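Local coordinates for protein 3-dehydroquinate dehydratase (PDB 2UYG) that probably catalyses the trans-dehydration of 3-dehydroquinate to 3-dehydroshikimate through an enolate intermediate, a step on the pathway to chorismate, at residues N11-G14 against V20-R23; T24-L29 against F46-Y51; G53-W58 against I70-G75; D86-Q91 against P117-I122; V96-T101 against K132-Y137. All blocks are in the same frame, centred on the assembly; numbering follows the deposited sequence.

In the fold
The chain has the flavodoxin-like architecture of type II dehydroquinases, a parallel sheet of strand order 2-1-3-4-5 with helices packed against it. Interactions 2 to 5 all reach this sheet. Interactions 3 and 5 use neighbouring strands, joined by backbone bonds such as Leu72 N to Val96 O at 2.8 Å; interactions 4 and 5 are linked likewise. Interaction 1 belongs to the loop after strand 2-6 and touches interactions 2 and 5. Residues predicted to serve catalysis or substrate binding occur in interactions 1 (Tyr21), 3 (Asn73) and 5 (His99, Leu100, Thr101). Asp86 of interaction 4 instead reaches a neighbouring subunit, and interaction 4 lies about 26 Å from interaction 1, centre to centre.

Interaction 1. Residues N11-G14 against V20-R23; sequences NLLG and VYGR
Gly14 and Leu13, the two residues most covered here, meet 20-23 in different ways, one through backbone and one through side chain. Gly14 CA lies 3.5 Å from Arg23 O, and the angle of 155° at the hydrogen fits a CA-H...O contact. No conventional hydrogen bond crosses between the segments, so the backbones meet through this weak contact. The phi of 116° at Gly14 would push any CB into the carbonyl oxygen of Leu13, a sufficient reason for glycine at this position. Leu13 is the buried member. Its CD1 methyl rests 4.0 Å from Tyr21 CB and 4.1 Å from Tyr21 CG, thus at the root of the aromatic side chain, and the two side chains cross at nearly a right angle. Tyr21 CG stands anti to the carbonyl carbon (chi1 -65°), which sends the ring out past the leucine methyl to Arg106, hydrogen-bonded to Tyr21 OH, and to Arg16, which makes a cation-pi contact. Tyr21 is the predicted proton acceptor and Arg16 the predicted transition-state stabiliser. The contact therefore closes the base of the loop that, in type II dehydroquinases, carries the essential tyrosine and arginine over the active site.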
# COMPACT_ATOMS: atom_id res chain seq x y z
N ASN A 11 33.19 -3.26 11.70
CA ASN A 11 34.51 -2.87 12.25
C ASN A 11 34.45 -2.09 13.50
O ASN A 11 35.43 -2.09 14.27
CB ASN A 11 35.42 -2.15 11.22
CG ASN A 11 34.70 -1.00 10.51
OD1 ASN A 11 33.56 -1.13 10.15
ND2 ASN A 11 35.36 0.13 10.36
N LEU A 12 33.32 -1.42 13.78
CA LEU A 12 33.23 -0.53 14.95
C LEU A 12 32.54 -1.16 16.18
O LEU A 12 32.22 -0.46 17.13
CB LEU A 12 32.60 0.79 14.60
CG LEU A 12 33.18 1.65 13.48
CD1 LEU A 12 32.37 2.99 13.41
CD2 LEU A 12 34.72 1.87 13.53
N LEU A 13 32.31 -2.48 16.17
CA LEU A 13 31.68 -3.13 17.31
C LEU A 13 32.53 -2.83 18.54
O LEU A 13 33.77 -2.77 18.44
CB LEU A 13 31.59 -4.63 17.11
CG LEU A 13 30.30 -5.42 16.87
CD1 LEU A 13 29.09 -4.64 16.39
CD2 LEU A 13 30.64 -6.51 15.90
N GLY A 14 31.88 -2.63 19.69
CA GLY A 14 32.62 -2.18 20.87
C GLY A 14 32.14 -0.83 21.27
O GLY A 14 31.54 -0.76 22.33
N VAL A 20 22.12 -1.97 22.17
CA VAL A 20 21.97 -2.53 20.81
C VAL A 20 22.95 -3.67 20.53
O VAL A 20 22.49 -4.78 20.39
CB VAL A 20 21.88 -1.49 19.64
CG1 VAL A 20 21.71 -2.18 18.32
CG2 VAL A 20 20.70 -0.59 19.82
N TYR A 21 24.26 -3.44 20.47
CA TYR A 21 25.19 -4.48 19.98
C TYR A 21 26.02 -5.35 21.00
O TYR A 21 26.25 -6.56 20.74
CB TYR A 21 26.12 -3.87 18.95
CG TYR A 21 25.40 -3.41 17.72
CD1 TYR A 21 25.14 -2.05 17.51
CD2 TYR A 21 24.94 -4.32 16.77
CE1 TYR A 21 24.43 -1.60 16.37
CE2 TYR A 21 24.24 -3.89 15.62
CZ TYR A 21 24.00 -2.52 15.43
OH TYR A 21 23.34 -2.07 14.28
N GLY A 22 26.39 -4.76 22.14
CA GLY A 22 27.23 -5.40 23.14
C GLY A 22 28.61 -4.71 23.25
O GLY A 22 28.83 -3.66 22.69
N ARG A 23 29.53 -5.34 23.96
CA ARG A 23 30.84 -4.74 24.19
C ARG A 23 31.91 -5.44 23.34
O ARG A 23 32.98 -4.87 23.11
CB ARG A 23 31.20 -4.70 25.70
CG ARG A 23 31.00 -6.04 26.53
CD ARG A 23 30.49 -5.84 28.05
NE ARG A 23 31.54 -5.27 28.91
CZ ARG A 23 31.61 -5.35 30.25
NH1 ARG A 23 30.69 -6.00 30.97
NH2 ARG A 23 32.62 -4.78 30.89

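Interaction 2. Residues T24-L29 against F46-Y51; sequences TTLEEL and FRQTNY
Leu26 sends its two methyls to different partners on strand 44-48: CD1 to the ring of Phe46 and CD2 to the aliphatic part of Gln48. The CD1 methyl lies in the plane of the phenyl ring, at the rim, 3.7 Å from Phe46 CE2 and 3.8 Å from Phe46 CZ. Leu29, one turn further along the helix, brings its CD1 to the same rim, 3.9 Å from Phe46 CZ, and crosses the phenylalanine at about a right angle. Both leucines thus meet the ring by its edge. Phe46 CG is anti to its own backbone N (chi1 -170°), and the ring extends from the strand toward the helix, presenting its CE2 and CZ edge to Leu26 CD1 and its CZ to Leu29 CD1. Helix 26-39 and strand 44-48 are successive elements of a beta-alpha-beta unit that begins with strand 2-6, and these side chains fill part of the layer between helix and sheet. Beyond the ring, Leu26 CD2 reaches Gln48 CB at 3.8 Å, the two side chains again nearly perpendicular. The amide of Gln48 turns off at a bent chi2 of -93°, and its NE2 bonds to Gly7 O. With an alanine here in place of Leu26, the CE2-CZ rim of Phe46 would probably border a gap, and the aliphatic part of Gln48 would lose its methyl partner. The helix start is fixed by a capping box: Glu28 N donates to Thr25 OG1 at 3.0 Å, while Thr25 N donates to Glu28 OE1, also at 3.0 Å, from above the carboxylate plane.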
# COMPACT_ATOMS: atom_id res chain seq x y z
N THR A 24 31.61 -6.63 22.82
CA THR A 24 32.64 -7.38 22.15
C THR A 24 33.06 -6.75 20.79
O THR A 24 32.23 -6.23 20.01
CB THR A 24 32.42 -8.94 22.09
OG1 THR A 24 32.13 -9.35 20.77
CG2 THR A 24 31.34 -9.50 23.01
N THR A 25 34.39 -6.72 20.54
CA THR A 25 34.95 -6.02 19.39
C THR A 25 35.00 -6.98 18.26
O THR A 25 34.86 -8.19 18.45
CB THR A 25 36.40 -5.49 19.59
OG1 THR A 25 37.24 -6.60 19.93
CG2 THR A 25 36.51 -4.51 20.69
N LEU A 26 35.29 -6.43 17.09
CA LEU A 26 35.37 -7.24 15.91
C LEU A 26 36.57 -8.16 16.06
O LEU A 26 36.44 -9.39 15.76
CB LEU A 26 35.48 -6.37 14.61
CG LEU A 26 35.48 -7.18 13.34
CD1 LEU A 26 34.07 -7.68 12.98
CD2 LEU A 26 36.20 -6.51 12.09
N GLU A 27 37.72 -7.62 16.51
CA GLU A 27 38.90 -8.47 16.89
C GLU A 27 38.53 -9.62 17.84
O GLU A 27 38.90 -10.76 17.63
CB GLU A 27 39.98 -7.67 17.63
CG GLU A 27 40.75 -6.63 16.84
CD GLU A 27 42.14 -6.38 17.49
OE1 GLU A 27 43.17 -6.64 16.82
OE2 GLU A 27 42.19 -5.95 18.70
N GLU A 28 37.82 -9.33 18.91
CA GLU A 28 37.42 -10.40 19.82
C GLU A 28 36.45 -11.35 19.14
O GLU A 28 36.56 -12.55 19.30
CB GLU A 28 36.83 -9.84 21.13
CG GLU A 28 37.89 -9.11 21.99
CD GLU A 28 37.25 -8.10 22.90
OE1 GLU A 28 36.06 -7.82 22.75
OE2 GLU A 28 37.91 -7.61 23.80
N LEU A 29 35.56 -10.83 18.29
CA LEU A 29 34.68 -11.72 17.53
C LEU A 29 35.47 -12.77 16.69
O LEU A 29 35.13 -13.95 16.73
CB LEU A 29 33.78 -10.93 16.58
CG LEU A 29 32.34 -11.38 16.43
CD1 LEU A 29 31.73 -10.77 15.19
CD2 LEU A 29 32.14 -12.81 16.45
N PHE A 46 38.26 -15.10 8.66
CA PHE A 46 37.32 -14.08 9.06
C PHE A 46 37.70 -12.79 8.38
O PHE A 46 38.81 -12.37 8.51
CB PHE A 46 37.47 -13.89 10.60
CG PHE A 46 36.38 -13.02 11.24
CD1 PHE A 46 35.35 -13.59 11.90
CD2 PHE A 46 36.49 -11.64 11.24
CE1 PHE A 46 34.39 -12.84 12.50
CE2 PHE A 46 35.52 -10.85 11.83
CZ PHE A 46 34.47 -11.45 12.47
N ARG A 47 36.77 -12.14 7.70
CA ARG A 47 37.03 -10.91 6.97
C ARG A 47 35.79 -9.92 7.11
O ARG A 47 34.58 -10.34 7.36
CB ARG A 47 37.31 -11.22 5.53
CG ARG A 47 38.50 -12.12 5.21
CD ARG A 47 38.67 -12.61 3.74
NE ARG A 47 40.01 -13.26 3.51
CZ ARG A 47 41.09 -13.43 4.44
NH1 ARG A 47 41.06 -13.15 5.76
NH2 ARG A 47 42.24 -13.95 4.07
N GLN A 48 36.09 -8.64 7.05
CA GLN A 48 35.14 -7.57 7.11
C GLN A 48 35.52 -6.46 6.11
O GLN A 48 36.72 -6.22 5.92
CB GLN A 48 35.15 -6.96 8.50
CG GLN A 48 33.96 -5.93 8.72
CD GLN A 48 34.26 -4.45 8.43
OE1 GLN A 48 35.39 -4.04 8.42
NE2 GLN A 48 33.23 -3.69 8.10
N THR A 49 34.50 -5.80 5.51
CA THR A 49 34.65 -4.59 4.68
C THR A 49 33.39 -3.65 4.75
O THR A 49 32.26 -4.05 5.00
CB THR A 49 34.87 -5.04 3.24
OG1 THR A 49 34.76 -3.95 2.39
CG2 THR A 49 33.63 -5.92 2.73
N ASN A 50 33.58 -2.41 4.41
CA ASN A 50 32.50 -1.48 4.31
C ASN A 50 31.97 -1.35 2.84
O ASN A 50 31.04 -0.59 2.63
CB ASN A 50 32.96 -0.13 4.79
CG ASN A 50 33.23 -0.09 6.30
OD1 ASN A 50 32.40 -0.50 7.11
ND2 ASN A 50 34.42 0.43 6.69
N TYR A 51 32.59 -2.10 1.88
CA TYR A 51 32.31 -2.00 0.47
C TYR A 51 31.52 -3.19 -0.09
O TYR A 51 31.92 -4.36 0.02
CB TYR A 51 33.57 -1.93 -0.38
CG TYR A 51 34.35 -0.64 -0.28
CD1 TYR A 51 34.38 0.21 -1.35
CD2 TYR A 51 35.12 -0.32 0.88
CE1 TYR A 51 35.11 1.35 -1.30
CE2 TYR A 51 35.82 0.83 0.93
CZ TYR A 51 35.83 1.65 -0.16
OH TYR A 51 36.56 2.78 -0.19

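Interaction 3. Residues G53-W58 against I70-G75; sequences GQLIEW and IVLNPG
Leu55 CA and Pro74 CA, 8.0 Å apart, are the closest CA atoms between 53-58 and 70-75, a spacing that leaves the meeting to side chains. Leu55 carries it from the helix with a forked tip. Its CD2 methyl touches Leu72 CD1 at 4.1 Å, methyl to methyl, while its CD1 methyl settles on the proline, 4.1 Å from Pro74 CA and 4.2 Å from Pro74 CB. Leu72 meets it because its CG is anti to the backbone N (chi1 176°), which carries CD1 toward the helix although the first bond of the side chain does not aim there. All three residues are buried, and Leu84 of helix 82-89 packs on both Leu55 and Pro74. Helix 52-61 is the connection from strand 44-48 to strand 69-73 in the flavodoxin-like fold, a crossover that passes strand 2-6 in the sheet, and Leu5 of that strand also lies against Leu55. Where strand 69-73 ends, Asn73 forms an Asx turn: Gly75 N donates to Asn73 OD1 at 2.9 Å, from a point 37° out of the carbonyl plane. Gly75 has a positive phi of 68°, a conformation that suits glycine. The other amide atom, Asn73 ND2, bonds to Tyr131 OH, and with both ends engaged the rotation of the amide is set. Asn73 is a predicted substrate-binding residue, and the Pro74 side chain lies about 4 Å from that of His99, the predicted proton donor.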
# COMPACT_ATOMS: atom_id res chain seq x y z
N GLY A 53 30.88 -4.07 -3.10
CA GLY A 53 31.75 -4.69 -4.07
C GLY A 53 32.75 -5.72 -3.53
O GLY A 53 32.93 -6.78 -4.15
N GLN A 54 33.45 -5.38 -2.44
CA GLN A 54 34.40 -6.28 -1.91
C GLN A 54 33.68 -7.49 -1.32
O GLN A 54 34.16 -8.59 -1.45
CB GLN A 54 35.33 -5.54 -0.91
CG GLN A 54 36.30 -6.48 -0.14
CD GLN A 54 37.36 -7.13 -1.00
OE1 GLN A 54 37.17 -8.24 -1.63
NE2 GLN A 54 38.51 -6.54 -0.95
N LEU A 55 32.51 -7.30 -0.71
CA LEU A 55 31.74 -8.41 -0.09
C LEU A 55 31.35 -9.40 -1.16
O LEU A 55 31.44 -10.61 -1.01
CB LEU A 55 30.44 -7.88 0.59
CG LEU A 55 30.20 -8.14 2.05
CD1 LEU A 55 28.72 -7.87 2.48
CD2 LEU A 55 30.74 -9.45 2.62
N ILE A 56 30.84 -8.83 -2.24
CA ILE A 56 30.44 -9.57 -3.39
C ILE A 56 31.59 -10.45 -3.87
O ILE A 56 31.42 -11.67 -4.01
CB ILE A 56 29.99 -8.60 -4.47
CG1 ILE A 56 28.58 -8.07 -4.14
CG2 ILE A 56 29.99 -9.30 -5.89
CD1 ILE A 56 28.18 -6.87 -5.02
N GLU A 57 32.76 -9.84 -4.12
CA GLU A 57 33.89 -10.54 -4.69
C GLU A 57 34.30 -11.68 -3.77
O GLU A 57 34.45 -12.78 -4.25
CB GLU A 57 35.05 -9.60 -5.03
CG GLU A 57 34.67 -8.82 -6.25
CD GLU A 57 35.71 -7.91 -6.85
OE1 GLU A 57 36.58 -7.40 -6.15
OE2 GLU A 57 35.55 -7.65 -8.06
N TRP A 58 34.38 -11.45 -2.46
CA TRP A 58 34.70 -12.52 -1.53
C TRP A 58 33.66 -13.64 -1.54
O TRP A 58 34.00 -14.86 -1.45
CB TRP A 58 34.81 -11.96 -0.14
CG TRP A 58 36.00 -11.14 0.15
CD1 TRP A 58 37.29 -11.27 -0.43
CD2 TRP A 58 36.15 -10.22 1.24
NE1 TRP A 58 38.16 -10.41 0.20
CE2 TRP A 58 37.50 -9.76 1.23
CE3 TRP A 58 35.23 -9.64 2.20
CZ2 TRP A 58 37.97 -8.71 2.08
CZ3 TRP A 58 35.68 -8.67 3.08
CH2 TRP A 58 37.06 -8.22 3.05
N ILE A 70 30.27 -20.52 3.67
CA ILE A 70 30.44 -19.11 4.06
C ILE A 70 29.43 -18.77 5.11
O ILE A 70 28.29 -19.18 5.02
CB ILE A 70 30.18 -18.19 2.84
CG1 ILE A 70 31.24 -18.40 1.73
CG2 ILE A 70 30.15 -16.74 3.25
CD1 ILE A 70 30.65 -18.11 0.39
N VAL A 71 29.86 -18.01 6.12
CA VAL A 71 28.98 -17.47 7.12
C VAL A 71 29.01 -15.97 6.85
O VAL A 71 30.10 -15.41 6.87
CB VAL A 71 29.52 -17.84 8.53
CG1 VAL A 71 28.77 -17.16 9.60
CG2 VAL A 71 29.51 -19.37 8.73
N LEU A 72 27.82 -15.34 6.76
CA LEU A 72 27.68 -14.04 6.18
C LEU A 72 26.77 -13.15 6.96
O LEU A 72 25.60 -13.45 7.13
CB LEU A 72 27.09 -14.22 4.76
CG LEU A 72 26.76 -12.96 4.01
CD1 LEU A 72 28.06 -12.27 3.78
CD2 LEU A 72 26.11 -13.28 2.58
N ASN A 73 27.30 -12.01 7.40
CA ASN A 73 26.59 -10.98 8.10
C ASN A 73 26.78 -9.74 7.22
O ASN A 73 27.85 -9.05 7.32
CB ASN A 73 27.17 -10.70 9.50
CG ASN A 73 26.39 -9.59 10.23
OD1 ASN A 73 25.60 -8.91 9.61
ND2 ASN A 73 26.54 -9.48 11.55
N PRO A 74 25.83 -9.45 6.36
CA PRO A 74 26.04 -8.28 5.49
C PRO A 74 25.91 -6.92 6.19
O PRO A 74 26.07 -5.90 5.53
CB PRO A 74 24.99 -8.48 4.41
CG PRO A 74 24.42 -10.02 4.63
CD PRO A 74 24.62 -10.22 6.03
N GLY A 75 25.56 -6.87 7.50
CA GLY A 75 25.39 -5.53 8.10
C GLY A 75 24.14 -4.89 7.44
O GLY A 75 23.29 -5.63 6.94

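Interaction 4. Residues D86-Q91 against P117-I122; sequences DAIRAQ and PACRGI
Ile88 leaves helix 82-89 with its CB directed toward Ala118, and its branches part there. From CB, the CG2 branch packs on Leu72 of the sheet. The CG1 branch takes the other course and presses on Ala118 CB at 3.5 Å, closer than carbons usually come. At the tip, CD1 arrives 3.1 Å from Ala118 O and 3.7 Å from Ala118 C, then grazes Cys119 with its SG 4.4 Å away. Neither torsion of the isoleucine is staggered (chi1 117°, chi2 114°), so the tightness at this spot may partly reflect how the side chain was modelled. Arg89, next on the helix, adds an aliphatic flank: its CG lies 3.8 Å from Ala118 CB, and NE passes the same methyl at 4.2 Å because the chain bends at chi2 and chi3. The single methyl of Ala118 is thus covered by two consecutive helix residues. In place of Ile88, an alanine here would probably leave the Ala118 methyl without its isoleucine partner and open a gap toward Cys119 and Leu72. The helix end is secured locally, Gln91 NE2 donating to Ile88 O at 2.8 Å in the carbonyl plane and on a lone pair. Asp86, a predicted substrate-binding residue on the same helix, forms a salt bridge with Arg110 of a neighbouring subunit. Chemically, no hydrogen bond or ion pair crosses between 86-91 and 117-122; between these two segments the contact is van der Waals packing, so it relies on shape complementarity.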
# COMPACT_ATOMS: atom_id res chain seq x y z
N ASP A 86 22.60 -11.82 -5.52
CA ASP A 86 22.91 -12.50 -6.77
C ASP A 86 24.30 -13.17 -6.65
O ASP A 86 24.54 -14.23 -7.21
CB ASP A 86 22.87 -11.51 -7.96
CG ASP A 86 21.52 -11.40 -8.60
OD1 ASP A 86 20.61 -12.15 -8.20
OD2 ASP A 86 21.23 -10.56 -9.55
N ALA A 87 25.20 -12.54 -5.91
CA ALA A 87 26.53 -13.09 -5.67
C ALA A 87 26.38 -14.43 -5.00
O ALA A 87 26.99 -15.37 -5.44
CB ALA A 87 27.35 -12.22 -4.83
N ILE A 88 25.52 -14.51 -3.95
CA ILE A 88 25.43 -15.77 -3.26
C ILE A 88 24.84 -16.89 -4.12
O ILE A 88 25.26 -18.06 -3.99
CB ILE A 88 24.84 -15.72 -1.79
CG1 ILE A 88 23.58 -16.48 -1.67
CG2 ILE A 88 24.89 -14.35 -1.01
CD1 ILE A 88 23.81 -17.60 -0.82
N ARG A 89 23.89 -16.52 -4.99
CA ARG A 89 23.23 -17.46 -5.89
C ARG A 89 24.19 -17.92 -6.99
O ARG A 89 24.03 -19.01 -7.52
CB ARG A 89 21.98 -16.86 -6.57
CG ARG A 89 20.63 -16.93 -5.76
CD ARG A 89 19.77 -18.18 -6.12
NE ARG A 89 20.06 -19.44 -5.34
CZ ARG A 89 20.87 -20.48 -5.73
NH1 ARG A 89 21.02 -21.55 -4.92
NH2 ARG A 89 21.56 -20.45 -6.88
N ALA A 90 25.21 -17.11 -7.30
CA ALA A 90 26.03 -17.35 -8.47
C ALA A 90 27.16 -18.26 -8.17
O ALA A 90 27.94 -18.45 -9.06
CB ALA A 90 26.58 -16.05 -9.02
N GLN A 91 27.25 -18.80 -6.94
CA GLN A 91 28.35 -19.63 -6.44
C GLN A 91 27.84 -20.86 -5.66
O GLN A 91 26.72 -20.88 -5.19
CB GLN A 91 29.32 -18.76 -5.61
CG GLN A 91 28.87 -18.08 -4.30
CD GLN A 91 28.70 -19.07 -3.23
OE1 GLN A 91 29.65 -19.80 -2.94
NE2 GLN A 91 27.45 -19.23 -2.71
N PRO A 117 16.69 -15.27 1.32
CA PRO A 117 16.12 -16.28 0.41
C PRO A 117 17.12 -17.21 -0.21
O PRO A 117 16.68 -18.32 -0.52
CB PRO A 117 15.36 -15.46 -0.65
CG PRO A 117 14.98 -14.19 0.09
CD PRO A 117 16.12 -13.94 1.05
N ALA A 118 18.37 -16.80 -0.40
CA ALA A 118 19.35 -17.66 -1.02
C ALA A 118 20.28 -18.38 -0.07
O ALA A 118 21.09 -19.11 -0.54
CB ALA A 118 20.16 -16.86 -2.03
N CYS A 119 20.16 -18.22 1.23
CA CYS A 119 21.00 -18.90 2.20
C CYS A 119 20.36 -20.27 2.71
O CYS A 119 19.15 -20.46 2.72
CB CYS A 119 21.21 -17.92 3.39
SG CYS A 119 22.10 -16.30 2.98
N ARG A 120 21.19 -21.14 3.23
CA ARG A 120 20.74 -22.33 3.92
C ARG A 120 19.82 -21.89 5.02
O ARG A 120 18.77 -22.43 5.20
CB ARG A 120 21.93 -23.10 4.59
CG ARG A 120 22.58 -24.00 3.72
CD ARG A 120 21.62 -25.16 3.27
NE ARG A 120 22.35 -25.89 2.26
CZ ARG A 120 23.30 -26.76 2.54
NH1 ARG A 120 23.93 -27.37 1.53
NH2 ARG A 120 23.61 -27.03 3.81
N GLY A 121 20.25 -20.92 5.80
CA GLY A 121 19.43 -20.53 6.94
C GLY A 121 19.88 -19.22 7.49
O GLY A 121 20.85 -18.62 6.93
N ILE A 122 19.19 -18.83 8.57
CA ILE A 122 19.41 -17.58 9.23
C ILE A 122 19.42 -17.71 10.71
O ILE A 122 18.61 -18.43 11.31
CB ILE A 122 18.42 -16.45 8.67
CG1 ILE A 122 18.56 -15.12 9.43
CG2 ILE A 122 17.03 -16.90 8.59
CD1 ILE A 122 18.08 -13.93 8.57

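Interaction 5. Residues V96-T101 against K132-Y137; sequences VEVHLT and KLALVY
Ala134 CB packs against two valines of strand 95-99, and the contact across the segments is wholly apolar. This methyl approaches Val98 CG2 at 3.6 Å and Val96 CG1 at 3.9 Å. Val96 turns its other methyl to the next helical turn, where CG2 touches Tyr137 CD2 at 4.1 Å, obliquely to the ring. Tyr137 CG is anti to its backbone N (chi1 165°), which brings the ring to Val96 CG2 and the hydroxyl on to Arg120 NH2, a hydrogen bond. On the strand face turned from the helix, His99 NE2 donates to Glu97 OE1 at 2.6 Å, within 2° of the imidazole plane and on the anti lone pair of the carboxylate. Ser113 and Thr115 also bond to that carboxylate, bonds that probably hold Glu97 in place and, through it, limit the rotation of His99, the predicted proton donor. The axes of strand 96-99 and helix 132-137 approach to 9.2 Å and run antiparallel at 161°. The strand lies between 69-73 and 121-124 in the sheet, helix 129-140 covers it on one face, and beyond Leu135 comes Trp36 of helix 26-39.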
# COMPACT_ATOMS: atom_id res chain seq x y z
N VAL A 96 25.31 -19.33 5.30
CA VAL A 96 24.51 -19.12 6.47
C VAL A 96 24.58 -17.61 6.83
O VAL A 96 25.63 -17.07 6.93
CB VAL A 96 25.02 -19.90 7.69
CG1 VAL A 96 24.04 -19.71 8.84
CG2 VAL A 96 25.13 -21.45 7.38
N GLU A 97 23.41 -16.98 6.94
CA GLU A 97 23.29 -15.55 7.20
C GLU A 97 23.20 -15.43 8.71
O GLU A 97 22.43 -16.08 9.31
CB GLU A 97 22.03 -14.97 6.54
CG GLU A 97 21.87 -13.51 6.79
CD GLU A 97 20.73 -12.84 6.01
OE1 GLU A 97 19.93 -12.04 6.62
OE2 GLU A 97 20.62 -13.10 4.82
N VAL A 98 23.98 -14.57 9.29
CA VAL A 98 24.06 -14.37 10.73
C VAL A 98 23.88 -12.90 11.07
O VAL A 98 24.34 -12.01 10.32
CB VAL A 98 25.47 -14.98 11.09
CG1 VAL A 98 26.10 -14.42 12.20
CG2 VAL A 98 25.30 -16.51 11.25
N HIS A 99 23.22 -12.60 12.19
CA HIS A 99 23.19 -11.19 12.71
C HIS A 99 23.28 -11.25 14.22
O HIS A 99 22.67 -12.13 14.80
CB HIS A 99 21.89 -10.46 12.37
CG HIS A 99 21.50 -10.56 10.95
ND1 HIS A 99 21.90 -9.63 10.01
CD2 HIS A 99 20.84 -11.53 10.28
CE1 HIS A 99 21.43 -10.00 8.83
NE2 HIS A 99 20.79 -11.15 8.96
N LEU A 100 23.99 -10.31 14.81
CA LEU A 100 24.15 -10.19 16.22
C LEU A 100 22.84 -9.92 16.93
O LEU A 100 22.59 -10.50 17.97
CB LEU A 100 25.04 -9.01 16.54
CG LEU A 100 26.47 -9.19 15.97
CD1 LEU A 100 26.99 -7.80 15.67
CD2 LEU A 100 27.32 -9.94 16.94
N THR A 101 22.05 -9.02 16.34
CA THR A 101 20.83 -8.51 16.94
C THR A 101 19.67 -9.14 16.30
O THR A 101 19.77 -9.72 15.23
CB THR A 101 20.63 -6.95 16.75
OG1 THR A 101 20.56 -6.60 15.35
CG2 THR A 101 21.75 -6.16 17.32
N LYS A 132 28.68 -18.56 16.46
CA LYS A 132 28.84 -19.94 17.04
C LYS A 132 27.91 -20.93 16.48
O LYS A 132 28.30 -22.05 16.03
CB LYS A 132 28.59 -19.93 18.55
CG LYS A 132 29.57 -20.75 19.31
CD LYS A 132 29.12 -22.03 19.88
CE LYS A 132 29.33 -22.04 21.37
NZ LYS A 132 30.08 -23.17 21.74
N LEU A 133 26.63 -20.57 16.59
CA LEU A 133 25.63 -21.51 16.13
C LEU A 133 25.74 -21.84 14.64
O LEU A 133 25.45 -23.03 14.22
CB LEU A 133 24.19 -21.04 16.41
CG LEU A 133 23.64 -20.47 17.72
CD1 LEU A 133 22.10 -20.48 17.76
CD2 LEU A 133 24.22 -20.89 19.00
N ALA A 134 26.13 -20.83 13.83
CA ALA A 134 26.36 -21.10 12.39
C ALA A 134 27.46 -22.16 12.22
O ALA A 134 27.37 -23.00 11.38
CB ALA A 134 26.76 -19.82 11.63
N LEU A 135 28.51 -22.06 13.03
CA LEU A 135 29.64 -23.03 12.95
C LEU A 135 29.23 -24.44 13.36
O LEU A 135 29.58 -25.41 12.69
CB LEU A 135 30.84 -22.50 13.71
CG LEU A 135 31.42 -21.22 13.09
CD1 LEU A 135 32.43 -20.53 14.01
CD2 LEU A 135 32.02 -21.44 11.68
N VAL A 136 28.34 -24.57 14.33
CA VAL A 136 27.87 -25.92 14.72
C VAL A 136 27.09 -26.55 13.63
O VAL A 136 27.31 -27.74 13.26
CB VAL A 136 27.13 -25.95 16.12
CG1 VAL A 136 26.28 -24.84 16.25
CG2 VAL A 136 26.28 -27.24 16.30
N TYR A 137 26.23 -25.78 12.99
CA TYR A 137 25.45 -26.32 11.88
C TYR A 137 26.43 -26.76 10.79
O TYR A 137 26.27 -27.81 10.20
CB TYR A 137 24.51 -25.30 11.31
CG TYR A 137 23.97 -25.72 9.96
CD1 TYR A 137 22.94 -26.63 9.86
CD2 TYR A 137 24.49 -25.23 8.77
CE1 TYR A 137 22.45 -27.02 8.68
CE2 TYR A 137 23.94 -25.63 7.55
CZ TYR A 137 22.94 -26.53 7.52
OH TYR A 137 22.37 -26.99 6.30